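Long-range contacts in F420-reducing hydrogenase, subunit beta (Methanothermobacter marburgensis, PDB 4OMF), which binds FAD and a [4Fe-4S] cluster and, within the F420-reducing hydrogenase, probably passes electrons derived from hydrogen to coenzyme F420: residues Y133-F138 with K196-E201; E53-Q58 with G73-F78; K7-A12 with T218-T223. One frame throughout, in Å; residues are numbered along the deposited sequence.

Interaction 1 of 3, residues Y133-F138 with K196-E201; sequences YCMENF and KDYVAE. With FAD (flavin-adenine dinucleotide), chain R; SF4 (iron/sulfur cluster), chain N.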
# COMPACT_ATOMS: atom_id res chain seq x y z
N TYR C 133 -26.62 -20.48 -14.71
CA TYR C 133 -26.44 -21.43 -13.61
C TYR C 133 -24.97 -21.73 -13.41
O TYR C 133 -24.20 -21.76 -14.36
CB TYR C 133 -27.18 -22.76 -13.85
CG TYR C 133 -28.66 -22.70 -14.19
CD1 TYR C 133 -29.42 -21.54 -14.01
CD2 TYR C 133 -29.29 -23.82 -14.72
CE1 TYR C 133 -30.78 -21.50 -14.35
CE2 TYR C 133 -30.65 -23.79 -15.06
CZ TYR C 133 -31.38 -22.64 -14.87
OH TYR C 133 -32.71 -22.63 -15.22
N CYS C 134 -24.57 -22.00 -12.16
CA CYS C 134 -23.18 -22.29 -11.87
C CYS C 134 -23.01 -23.21 -10.67
O CYS C 134 -23.64 -22.98 -9.64
CB CYS C 134 -22.42 -20.99 -11.63
SG CYS C 134 -20.65 -21.26 -11.40
N MET C 135 -22.13 -24.20 -10.79
CA MET C 135 -21.83 -25.10 -9.66
C MET C 135 -20.40 -24.90 -9.13
O MET C 135 -20.09 -25.22 -7.98
CB MET C 135 -22.04 -26.56 -10.08
CG MET C 135 -21.92 -27.55 -8.93
SD MET C 135 -23.31 -27.42 -7.78
CE MET C 135 -24.57 -28.34 -8.68
N GLU C 136 -19.52 -24.38 -9.97
CA GLU C 136 -18.12 -24.16 -9.60
C GLU C 136 -17.45 -23.38 -10.70
O GLU C 136 -17.91 -23.41 -11.85
CB GLU C 136 -17.38 -25.49 -9.38
CG GLU C 136 -17.29 -26.38 -10.62
CD GLU C 136 -18.41 -27.41 -10.71
OE1 GLU C 136 -18.99 -27.57 -11.81
OE2 GLU C 136 -18.70 -28.08 -9.69
N ASN C 137 -16.36 -22.69 -10.38
CA ASN C 137 -15.51 -22.11 -11.41
C ASN C 137 -14.03 -22.44 -11.14
O ASN C 137 -13.66 -22.78 -10.02
CB ASN C 137 -15.72 -20.60 -11.52
CG ASN C 137 -15.43 -20.07 -12.91
OD1 ASN C 137 -15.01 -20.81 -13.79
ND2 ASN C 137 -15.68 -18.77 -13.12
N PHE C 138 -13.21 -22.39 -12.18
CA PHE C 138 -11.82 -22.89 -12.14
C PHE C 138 -10.77 -21.83 -12.44
O PHE C 138 -10.94 -21.01 -13.34
CB PHE C 138 -11.64 -24.05 -13.15
CG PHE C 138 -12.53 -25.22 -12.90
CD1 PHE C 138 -12.17 -26.20 -11.97
CD2 PHE C 138 -13.74 -25.35 -13.57
CE1 PHE C 138 -13.01 -27.29 -11.72
CE2 PHE C 138 -14.58 -26.43 -13.31
CZ PHE C 138 -14.21 -27.40 -12.38
N LYS C 196 -24.38 -21.05 -2.11
CA LYS C 196 -25.68 -21.72 -1.97
C LYS C 196 -26.57 -21.58 -3.21
O LYS C 196 -27.63 -22.22 -3.30
CB LYS C 196 -26.46 -21.18 -0.75
CG LYS C 196 -25.78 -21.41 0.59
CD LYS C 196 -26.05 -20.27 1.59
CE LYS C 196 -27.43 -20.38 2.23
NZ LYS C 196 -27.56 -19.52 3.46
N ASP C 197 -26.16 -20.73 -4.13
CA ASP C 197 -27.03 -20.29 -5.22
C ASP C 197 -26.64 -21.02 -6.52
O ASP C 197 -25.59 -20.74 -7.10
CB ASP C 197 -26.91 -18.76 -5.36
CG ASP C 197 -27.97 -18.13 -6.27
OD1 ASP C 197 -28.52 -18.80 -7.17
OD2 ASP C 197 -28.21 -16.92 -6.08
N TYR C 198 -27.49 -21.95 -6.95
CA TYR C 198 -27.23 -22.69 -8.17
C TYR C 198 -27.83 -22.04 -9.41
O TYR C 198 -27.17 -21.90 -10.43
CB TYR C 198 -27.76 -24.13 -8.05
CG TYR C 198 -27.48 -24.97 -9.28
CD1 TYR C 198 -26.19 -25.10 -9.77
CD2 TYR C 198 -28.50 -25.62 -9.95
CE1 TYR C 198 -25.92 -25.87 -10.89
CE2 TYR C 198 -28.23 -26.40 -11.08
CZ TYR C 198 -26.94 -26.51 -11.53
OH TYR C 198 -26.65 -27.27 -12.64
N VAL C 199 -29.10 -21.64 -9.31
CA VAL C 199 -29.81 -21.19 -10.50
C VAL C 199 -29.90 -19.67 -10.60
O VAL C 199 -30.82 -19.15 -11.24
CB VAL C 199 -31.23 -21.80 -10.57
CG1 VAL C 199 -31.17 -23.28 -10.94
CG2 VAL C 199 -31.98 -21.60 -9.26
N ALA C 200 -28.93 -18.97 -10.03
CA ALA C 200 -28.89 -17.50 -10.11
C ALA C 200 -30.24 -16.91 -9.66
O ALA C 200 -30.95 -16.30 -10.44
CB ALA C 200 -28.56 -17.03 -11.53
N GLU C 201 -30.56 -17.13 -8.39
CA GLU C 201 -31.87 -16.81 -7.85
C GLU C 201 -32.23 -15.33 -7.87
O GLU C 201 -33.40 -14.99 -7.75
CB GLU C 201 -31.96 -17.32 -6.41
CG GLU C 201 -31.84 -18.85 -6.33
CD GLU C 201 -31.77 -19.37 -4.90
OE1 GLU C 201 -32.32 -18.71 -3.99
OE2 GLU C 201 -31.16 -20.46 -4.70
PA FAD R . -24.73 -18.17 -25.14
O1A FAD R . -23.75 -19.28 -25.45
O2A FAD R . -25.61 -17.53 -26.18
O5B FAD R . -23.92 -17.00 -24.44
C5B FAD R . -23.15 -17.39 -23.28
C4B FAD R . -22.94 -16.13 -22.44
O4B FAD R . -22.24 -16.49 -21.25
C3B FAD R . -22.09 -15.12 -23.20
O3B FAD R . -22.67 -13.81 -23.17
C2B FAD R . -20.78 -15.12 -22.42
O2B FAD R . -20.20 -13.81 -22.42
C1B FAD R . -21.19 -15.56 -21.03
N9A FAD R . -20.05 -16.22 -20.36
C8A FAD R . -19.34 -17.25 -20.85
N7A FAD R . -18.38 -17.63 -19.97
C5A FAD R . -18.50 -16.81 -18.89
C6A FAD R . -17.79 -16.64 -17.60
N6A FAD R . -16.73 -17.43 -17.28
N1A FAD R . -18.23 -15.69 -16.77
C2A FAD R . -19.26 -14.87 -17.08
N3A FAD R . -19.95 -14.95 -18.24
C4A FAD R . -19.61 -15.89 -19.15
N1 FAD R . -25.01 -24.32 -16.71
C2 FAD R . -25.73 -25.23 -15.95
O2 FAD R . -26.80 -25.69 -16.42
N3 FAD R . -25.23 -25.63 -14.72
C4 FAD R . -24.06 -25.10 -14.23
O4 FAD R . -23.67 -25.47 -13.10
C4X FAD R . -23.06 -24.75 -15.20
N5 FAD R . -21.76 -24.29 -14.64
C5X FAD R . -21.35 -22.99 -15.17
C6 FAD R . -20.16 -22.48 -14.62
C7 FAD R . -19.55 -21.36 -15.19
C7M FAD R . -18.26 -20.80 -14.60
C8 FAD R . -20.14 -20.77 -16.31
C8M FAD R . -19.58 -19.56 -17.01
C9 FAD R . -21.34 -21.28 -16.87
C9A FAD R . -21.90 -22.45 -16.36
N10 FAD R . -23.15 -22.91 -16.85
C10 FAD R . -23.68 -24.11 -16.40
C1' FAD R . -23.98 -22.15 -17.80
C2' FAD R . -23.79 -22.53 -19.24
O2' FAD R . -22.65 -23.20 -19.51
C3' FAD R . -24.14 -21.54 -20.09
O3' FAD R . -23.28 -20.50 -20.12
C4' FAD R . -25.61 -21.14 -20.11
O4' FAD R . -26.48 -22.28 -20.29
C5' FAD R . -25.88 -20.08 -21.18
O5' FAD R . -25.90 -20.70 -22.46
P FAD R . -26.57 -19.97 -23.72
O1P FAD R . -27.94 -19.51 -23.27
O2P FAD R . -26.47 -20.86 -24.93
O3P FAD R . -25.65 -18.64 -23.88
FE1 SF4 N . -19.56 -18.03 -8.08
FE2 SF4 N . -20.97 -19.78 -6.67
FE3 SF4 N . -18.45 -20.36 -7.30
FE4 SF4 N . -20.28 -20.34 -9.27
S1 SF4 N . -20.24 -21.80 -7.47
S2 SF4 N . -18.19 -19.32 -9.34
S3 SF4 N . -21.71 -18.73 -8.56
S4 SF4 N . -19.12 -18.67 -5.91
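At the flavin and iron-sulfur site, the loop that passes between the two cofactors (Tyr133, Cys134, Met135) meets Tyr198 and Val199 of a second loop. A backbone hydrogen bond joins them, from Cys134 N to Tyr198 O (3.1 Å), with the donor in the carbonyl plane. Val199 CG1 sits over the centre of one face of the Tyr133 ring, a CH-pi contact 3.8 Å from its centroid. The Tyr198 ring reaches the pyrimidine end of the isoalloxazine because its chi1 of -179° sets CG opposite the backbone N, and there FAD N3 donates to Tyr198 OH (3.0 Å). Tyr133 CB lies over one face of the Tyr198 ring, while Cys134 O and FAD O4 stand at its edge. Met135, bent at chi2 and chi3, brings CE to 3.6 Å from Tyr198 CE1 in an oblique Met-aromatic approach. Lys261 NZ adds a second tie by donating to both Cys134 O and Asp197 O. Cys134 SG binds an iron of the cluster yet lies only 3.5 Å from FAD C6. A cluster cysteine this near the flavin is consistent with an electron-transfer junction between cluster and FAD, as expected of an F420-reducing hydrogenase beta subunit.

Interaction 2 of 3, residues E53-Q58 with G73-F78; sequences EFWKPQ and GTKYTF. With FAD (flavin-adenine dinucleotide), chain R.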
# COMPACT_ATOMS: atom_id res chain seq x y z
N GLU C 53 -5.49 -15.06 -24.11
CA GLU C 53 -5.15 -16.48 -24.20
C GLU C 53 -6.40 -17.27 -24.60
O GLU C 53 -7.52 -16.83 -24.34
CB GLU C 53 -4.61 -17.00 -22.86
CG GLU C 53 -3.44 -16.20 -22.29
CD GLU C 53 -2.18 -16.34 -23.11
OE1 GLU C 53 -2.03 -17.37 -23.81
OE2 GLU C 53 -1.33 -15.42 -23.07
N PHE C 54 -6.22 -18.41 -25.27
CA PHE C 54 -7.36 -19.25 -25.64
C PHE C 54 -8.16 -19.65 -24.40
O PHE C 54 -7.57 -20.10 -23.42
CB PHE C 54 -6.89 -20.51 -26.37
CG PHE C 54 -6.29 -20.23 -27.72
CD1 PHE C 54 -7.09 -19.88 -28.78
CD2 PHE C 54 -4.92 -20.33 -27.92
CE1 PHE C 54 -6.55 -19.62 -30.03
CE2 PHE C 54 -4.37 -20.06 -29.18
CZ PHE C 54 -5.18 -19.71 -30.22
N TRP C 55 -9.48 -19.48 -24.46
CA TRP C 55 -10.42 -19.83 -23.38
C TRP C 55 -10.14 -19.08 -22.08
O TRP C 55 -10.46 -19.55 -20.99
CB TRP C 55 -10.40 -21.35 -23.13
CG TRP C 55 -10.82 -22.05 -24.35
CD1 TRP C 55 -10.01 -22.66 -25.28
CD2 TRP C 55 -12.15 -22.13 -24.86
NE1 TRP C 55 -10.77 -23.15 -26.32
CE2 TRP C 55 -12.09 -22.83 -26.09
CE3 TRP C 55 -13.39 -21.68 -24.39
CZ2 TRP C 55 -13.23 -23.10 -26.86
CZ3 TRP C 55 -14.52 -21.95 -25.16
CH2 TRP C 55 -14.43 -22.65 -26.38
N LYS C 56 -9.56 -17.89 -22.21
CA LYS C 56 -9.32 -17.03 -21.05
C LYS C 56 -9.99 -15.69 -21.35
O LYS C 56 -9.34 -14.77 -21.83
CB LYS C 56 -7.81 -16.86 -20.80
CG LYS C 56 -7.45 -16.41 -19.39
CD LYS C 56 -5.95 -16.53 -19.18
CE LYS C 56 -5.55 -16.29 -17.74
NZ LYS C 56 -5.57 -14.83 -17.40
N PRO C 57 -11.29 -15.59 -21.07
CA PRO C 57 -12.06 -14.44 -21.56
C PRO C 57 -11.75 -13.16 -20.80
O PRO C 57 -11.14 -13.18 -19.74
CB PRO C 57 -13.51 -14.87 -21.33
CG PRO C 57 -13.44 -15.81 -20.15
CD PRO C 57 -12.12 -16.56 -20.33
N GLN C 58 -12.17 -12.04 -21.36
CA GLN C 58 -12.11 -10.75 -20.67
C GLN C 58 -13.47 -10.06 -20.77
O GLN C 58 -14.09 -10.04 -21.85
CB GLN C 58 -11.00 -9.87 -21.26
CG GLN C 58 -9.58 -10.38 -20.96
CD GLN C 58 -9.15 -10.13 -19.51
OE1 GLN C 58 -9.69 -9.25 -18.82
NE2 GLN C 58 -8.18 -10.92 -19.03
N GLY C 73 -20.99 -18.79 -25.99
CA GLY C 73 -20.25 -19.99 -25.60
C GLY C 73 -19.66 -19.83 -24.21
O GLY C 73 -19.29 -18.72 -23.82
N THR C 74 -19.57 -20.92 -23.46
CA THR C 74 -19.07 -20.88 -22.08
C THR C 74 -17.55 -21.06 -21.96
O THR C 74 -16.96 -21.89 -22.63
CB THR C 74 -19.74 -21.97 -21.22
OG1 THR C 74 -21.16 -21.80 -21.28
CG2 THR C 74 -19.29 -21.88 -19.76
N LYS C 75 -16.96 -20.29 -21.07
CA LYS C 75 -15.58 -20.50 -20.66
C LYS C 75 -15.59 -20.81 -19.17
O LYS C 75 -16.03 -19.98 -18.39
CB LYS C 75 -14.73 -19.26 -20.95
CG LYS C 75 -14.69 -18.86 -22.44
CD LYS C 75 -15.85 -17.92 -22.77
CE LYS C 75 -16.00 -17.70 -24.26
NZ LYS C 75 -17.17 -16.79 -24.58
N TYR C 76 -15.14 -22.00 -18.77
CA TYR C 76 -15.22 -22.35 -17.35
C TYR C 76 -14.02 -21.83 -16.56
O TYR C 76 -13.32 -22.60 -15.90
CB TYR C 76 -15.36 -23.87 -17.16
CG TYR C 76 -16.64 -24.41 -17.77
CD1 TYR C 76 -17.88 -24.11 -17.21
CD2 TYR C 76 -16.60 -25.22 -18.90
CE1 TYR C 76 -19.06 -24.59 -17.76
CE2 TYR C 76 -17.77 -25.71 -19.46
CZ TYR C 76 -18.99 -25.40 -18.89
OH TYR C 76 -20.14 -25.89 -19.46
N THR C 77 -13.79 -20.52 -16.65
CA THR C 77 -12.80 -19.86 -15.82
C THR C 77 -13.27 -18.43 -15.57
O THR C 77 -14.39 -18.03 -15.96
CB THR C 77 -11.38 -19.91 -16.45
OG1 THR C 77 -10.40 -19.41 -15.51
CG2 THR C 77 -11.31 -19.08 -17.72
N PHE C 78 -12.45 -17.65 -14.87
CA PHE C 78 -12.90 -16.35 -14.40
C PHE C 78 -13.10 -15.33 -15.51
O PHE C 78 -12.25 -15.18 -16.39
CB PHE C 78 -11.91 -15.77 -13.38
CG PHE C 78 -11.53 -16.72 -12.28
CD1 PHE C 78 -10.20 -16.98 -12.01
CD2 PHE C 78 -12.50 -17.34 -11.52
CE1 PHE C 78 -9.84 -17.86 -10.99
CE2 PHE C 78 -12.16 -18.22 -10.51
CZ PHE C 78 -10.81 -18.48 -10.24
PA FAD R . -24.73 -18.17 -25.14
O1A FAD R . -23.75 -19.28 -25.45
O2A FAD R . -25.61 -17.53 -26.18
O5B FAD R . -23.92 -17.00 -24.44
C5B FAD R . -23.15 -17.39 -23.28
C4B FAD R . -22.94 -16.13 -22.44
O4B FAD R . -22.24 -16.49 -21.25
C3B FAD R . -22.09 -15.12 -23.20
O3B FAD R . -22.67 -13.81 -23.17
C2B FAD R . -20.78 -15.12 -22.42
O2B FAD R . -20.20 -13.81 -22.42
C1B FAD R . -21.19 -15.56 -21.03
N9A FAD R . -20.05 -16.22 -20.36
C8A FAD R . -19.34 -17.25 -20.85
N7A FAD R . -18.38 -17.63 -19.97
C5A FAD R . -18.50 -16.81 -18.89
C6A FAD R . -17.79 -16.64 -17.60
N6A FAD R . -16.73 -17.43 -17.28
N1A FAD R . -18.23 -15.69 -16.77
C2A FAD R . -19.26 -14.87 -17.08
N3A FAD R . -19.95 -14.95 -18.24
C4A FAD R . -19.61 -15.89 -19.15
N1 FAD R . -25.01 -24.32 -16.71
C2 FAD R . -25.73 -25.23 -15.95
O2 FAD R . -26.80 -25.69 -16.42
N3 FAD R . -25.23 -25.63 -14.72
C4 FAD R . -24.06 -25.10 -14.23
O4 FAD R . -23.67 -25.47 -13.10
C4X FAD R . -23.06 -24.75 -15.20
N5 FAD R . -21.76 -24.29 -14.64
C5X FAD R . -21.35 -22.99 -15.17
C6 FAD R . -20.16 -22.48 -14.62
C7 FAD R . -19.55 -21.36 -15.19
C7M FAD R . -18.26 -20.80 -14.60
C8 FAD R . -20.14 -20.77 -16.31
C8M FAD R . -19.58 -19.56 -17.01
C9 FAD R . -21.34 -21.28 -16.87
C9A FAD R . -21.90 -22.45 -16.36
N10 FAD R . -23.15 -22.91 -16.85
C10 FAD R . -23.68 -24.11 -16.40
C1' FAD R . -23.98 -22.15 -17.80
C2' FAD R . -23.79 -22.53 -19.24
O2' FAD R . -22.65 -23.20 -19.51
C3' FAD R . -24.14 -21.54 -20.09
O3' FAD R . -23.28 -20.50 -20.12
C4' FAD R . -25.61 -21.14 -20.11
O4' FAD R . -26.48 -22.28 -20.29
C5' FAD R . -25.88 -20.08 -21.18
O5' FAD R . -25.90 -20.70 -22.46
P FAD R . -26.57 -19.97 -23.72
O1P FAD R . -27.94 -19.51 -23.27
O2P FAD R . -26.47 -20.86 -24.93
O3P FAD R . -25.65 -18.64 -23.88
O HOH W 1 -10.38 -15.29 -18.02
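Trp55 and Pro57 press against Lys75 and Thr77 where the type II turn 53-56 leads into strand 56-62. Packing is closest around the aliphatic part of Lys75: its CG stands at the edge of the indole, near the ring plane and 3.7 Å from Trp55 CE3, while its CB meets Pro57 CG at 3.8 Å. A bend at chi2 (89°) then turns the chain away from the turn, and Lys75 NZ reaches back to donate to Gly73 O (3.0 Å), from above the carbonyl plane; weak bonds to the carbonyls of Ala48 and Ala72 share the ammonium. Replacing Lys75 by an alanine is likely to open a gap between the indole edge and Pro57 and to leave Gly73 O without its charged partner. Thr77 CG2 packs on Pro57 CD and also lies 3.4 Å from Trp55 O, a buried carbonyl oxygen for which the model contains no partner. Thr77 OG1 bonds instead to Phe138 O, and Trp55 NE1 to Val158 O.

The other side is looser. Lys56 points away and bonds through NZ to a polar side chain of another protein chain, and a water bridges Pro57 O and Phe78 O.

The backbone of 73-78 also holds the cofactor. Gly73 N donates to FAD O1A (2.9 Å). Lys75 N donates to FAD N7A, and FAD N6A donates in turn to Lys75 O (2.9 Å). Tyr76, at the centre of an inverse gamma turn, sets its ring edge toward the isoalloxazine, with Thr74 CG2 over one face. Through these two bonds the main chain of Lys75 reads the Hoogsteen edge of the adenine, N7 and the exocyclic N6, as part of the FAD pocket.

Interaction 3 of 3, residues K7-A12 with T218-T223; sequences KEIVSA and TVITRT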
# COMPACT_ATOMS: atom_id res chain seq x y z
N LYS C 7 -41.49 -16.84 -11.87
CA LYS C 7 -42.81 -16.67 -12.46
C LYS C 7 -43.15 -17.83 -13.37
O LYS C 7 -44.26 -18.37 -13.34
CB LYS C 7 -42.89 -15.35 -13.23
CG LYS C 7 -42.90 -14.11 -12.33
CD LYS C 7 -42.99 -12.82 -13.14
CE LYS C 7 -42.83 -11.60 -12.24
NZ LYS C 7 -43.95 -11.45 -11.29
N GLU C 8 -42.18 -18.24 -14.18
CA GLU C 8 -42.39 -19.36 -15.08
C GLU C 8 -41.07 -20.06 -15.40
O GLU C 8 -40.03 -19.42 -15.41
CB GLU C 8 -43.05 -18.89 -16.38
CG GLU C 8 -43.54 -20.04 -17.24
CD GLU C 8 -44.48 -19.60 -18.35
OE1 GLU C 8 -44.80 -18.40 -18.41
OE2 GLU C 8 -44.89 -20.47 -19.16
N ILE C 9 -41.14 -21.37 -15.63
CA ILE C 9 -39.99 -22.14 -16.09
C ILE C 9 -40.35 -22.87 -17.38
O ILE C 9 -41.36 -23.58 -17.43
CB ILE C 9 -39.53 -23.18 -15.04
CG1 ILE C 9 -39.20 -22.48 -13.71
CG2 ILE C 9 -38.34 -23.97 -15.58
CD1 ILE C 9 -38.72 -23.43 -12.62
N VAL C 10 -39.53 -22.69 -18.41
CA VAL C 10 -39.74 -23.31 -19.71
C VAL C 10 -38.42 -23.89 -20.23
O VAL C 10 -37.34 -23.56 -19.74
CB VAL C 10 -40.29 -22.31 -20.76
CG1 VAL C 10 -41.69 -21.80 -20.34
CG2 VAL C 10 -39.30 -21.14 -21.00
N SER C 11 -38.53 -24.74 -21.25
CA SER C 11 -37.38 -25.14 -22.04
C SER C 11 -37.38 -24.29 -23.32
O SER C 11 -38.44 -24.13 -23.94
CB SER C 11 -37.43 -26.64 -22.39
OG SER C 11 -36.15 -27.10 -22.80
N ALA C 12 -36.23 -23.73 -23.70
CA ALA C 12 -36.22 -22.82 -24.85
C ALA C 12 -34.94 -22.88 -25.67
O ALA C 12 -33.88 -23.32 -25.21
CB ALA C 12 -36.48 -21.36 -24.39
N THR C 218 -33.00 -24.43 -19.97
CA THR C 218 -34.04 -24.26 -18.97
C THR C 218 -34.04 -22.81 -18.52
O THR C 218 -33.04 -22.31 -18.00
CB THR C 218 -33.82 -25.20 -17.78
OG1 THR C 218 -33.75 -26.56 -18.26
CG2 THR C 218 -34.95 -25.06 -16.77
N VAL C 219 -35.16 -22.13 -18.76
CA VAL C 219 -35.26 -20.67 -18.59
C VAL C 219 -36.25 -20.32 -17.48
O VAL C 219 -37.43 -20.61 -17.59
CB VAL C 219 -35.72 -19.98 -19.89
CG1 VAL C 219 -35.80 -18.47 -19.71
CG2 VAL C 219 -34.79 -20.33 -21.04
N ILE C 220 -35.74 -19.68 -16.45
CA ILE C 220 -36.53 -19.31 -15.28
C ILE C 220 -36.73 -17.80 -15.28
O ILE C 220 -35.76 -17.06 -15.11
CB ILE C 220 -35.82 -19.73 -13.99
CG1 ILE C 220 -35.63 -21.25 -13.93
CG2 ILE C 220 -36.60 -19.24 -12.78
CD1 ILE C 220 -34.66 -21.68 -12.84
N THR C 221 -37.96 -17.32 -15.50
CA THR C 221 -38.20 -15.87 -15.42
C THR C 221 -38.56 -15.53 -13.97
O THR C 221 -39.24 -16.30 -13.31
CB THR C 221 -39.31 -15.38 -16.38
OG1 THR C 221 -40.50 -16.13 -16.18
CG2 THR C 221 -38.87 -15.53 -17.83
N ARG C 222 -38.09 -14.38 -13.49
CA ARG C 222 -38.23 -14.06 -12.07
C ARG C 222 -38.85 -12.69 -11.81
O ARG C 222 -39.88 -12.59 -11.12
CB ARG C 222 -36.86 -14.16 -11.37
CG ARG C 222 -36.13 -15.49 -11.55
CD ARG C 222 -34.86 -15.57 -10.66
NE ARG C 222 -34.16 -16.85 -10.83
CZ ARG C 222 -34.44 -17.95 -10.15
NH1 ARG C 222 -35.43 -17.97 -9.25
NH2 ARG C 222 -33.74 -19.06 -10.38
N THR C 223 -38.24 -11.63 -12.31
CA THR C 223 -38.73 -10.28 -12.02
C THR C 223 -39.69 -9.83 -13.11
O THR C 223 -39.77 -10.46 -14.16
CB THR C 223 -37.59 -9.28 -11.94
OG1 THR C 223 -36.93 -9.26 -13.21
CG2 THR C 223 -36.58 -9.66 -10.85
O HOH W 2 -39.71 -19.00 -18.23
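Arg222, whose backbone faces Lys7 across the contact, has a flat guanidinium with Ile220 CG2 over the centre of one face, 3.6 Å above the plane. Its nitrogens donate to Ser206 OG and to the carbonyls of Leu3, Thr5 and Val199. The two segments belong to neighbouring antiparallel strands, 8-14 and 217-221, inside the large mixed sheet of the fold; their short axes make an angle of 152°.

The ladder starts one residue ahead of the strand, where Lys7 N donates to Thr221 O in an almost straight bond (2.7 Å, 177°). Thr221 N then donates to Glu8 O (3.0 Å). In the next hydrogen-bonded pair Val10 and Val219 exchange two bonds, from Val219 N to Val10 O (2.8 Å) and from Val10 N to Val219 O (3.1 Å). A water donates to Val219 O and, weakly, to Glu8 O.

On one face of the sheet Ile9 and Ile220 lie side by side, pointing the same way, with CG1 of Ile9 and CG1 of Ile220 3.8 Å apart, and Ile9 CG2 touches Thr218 CG2. Leu251 and Leu254 of helix 251-275 and the side chain of Tyr133 pack on this face. The opposite face carries Val10, Val219 and Thr221, all in touch with Phe230 of helix 224-235. Thr221 OG1, set between its backbone N and carbonyl carbon (chi1 53°), bonds to Asp227 of that helix, and Glu8 OE1 forms a salt bridge with Lys231. Thr223 N-caps the same helix by accepting from Gly226 N. At the exposed end of the ladder the Lys7 chain runs alongside the other backbone, until its CE rests 3.3 Å from Arg222 O.

Overall arrangement
From the N terminus, strand 8-14 enters the large sheet and pairs with strand 217-221 only some 200 residues later, so interaction 3 closes a loop that encloses both other contacts. Within it, interaction 2 closes first, joining the start of strand 56-62, outermost within this chain, to the loop after helix 65-70. Interaction 1 follows in series, linking the loops after strand 126-132 and before strand 205-208. It touches both neighbours: Asn137 and Phe138 bond to Thr77 of interaction 2, while Tyr133 and Val199 reach Thr218 and Arg222 of interaction 3. Interactions 2 and 3, with centres about 26 Å apart, do not touch. FAD touches both interactions 1 and 2, with loop 73-78 reaching from the adenine to the isoalloxazine.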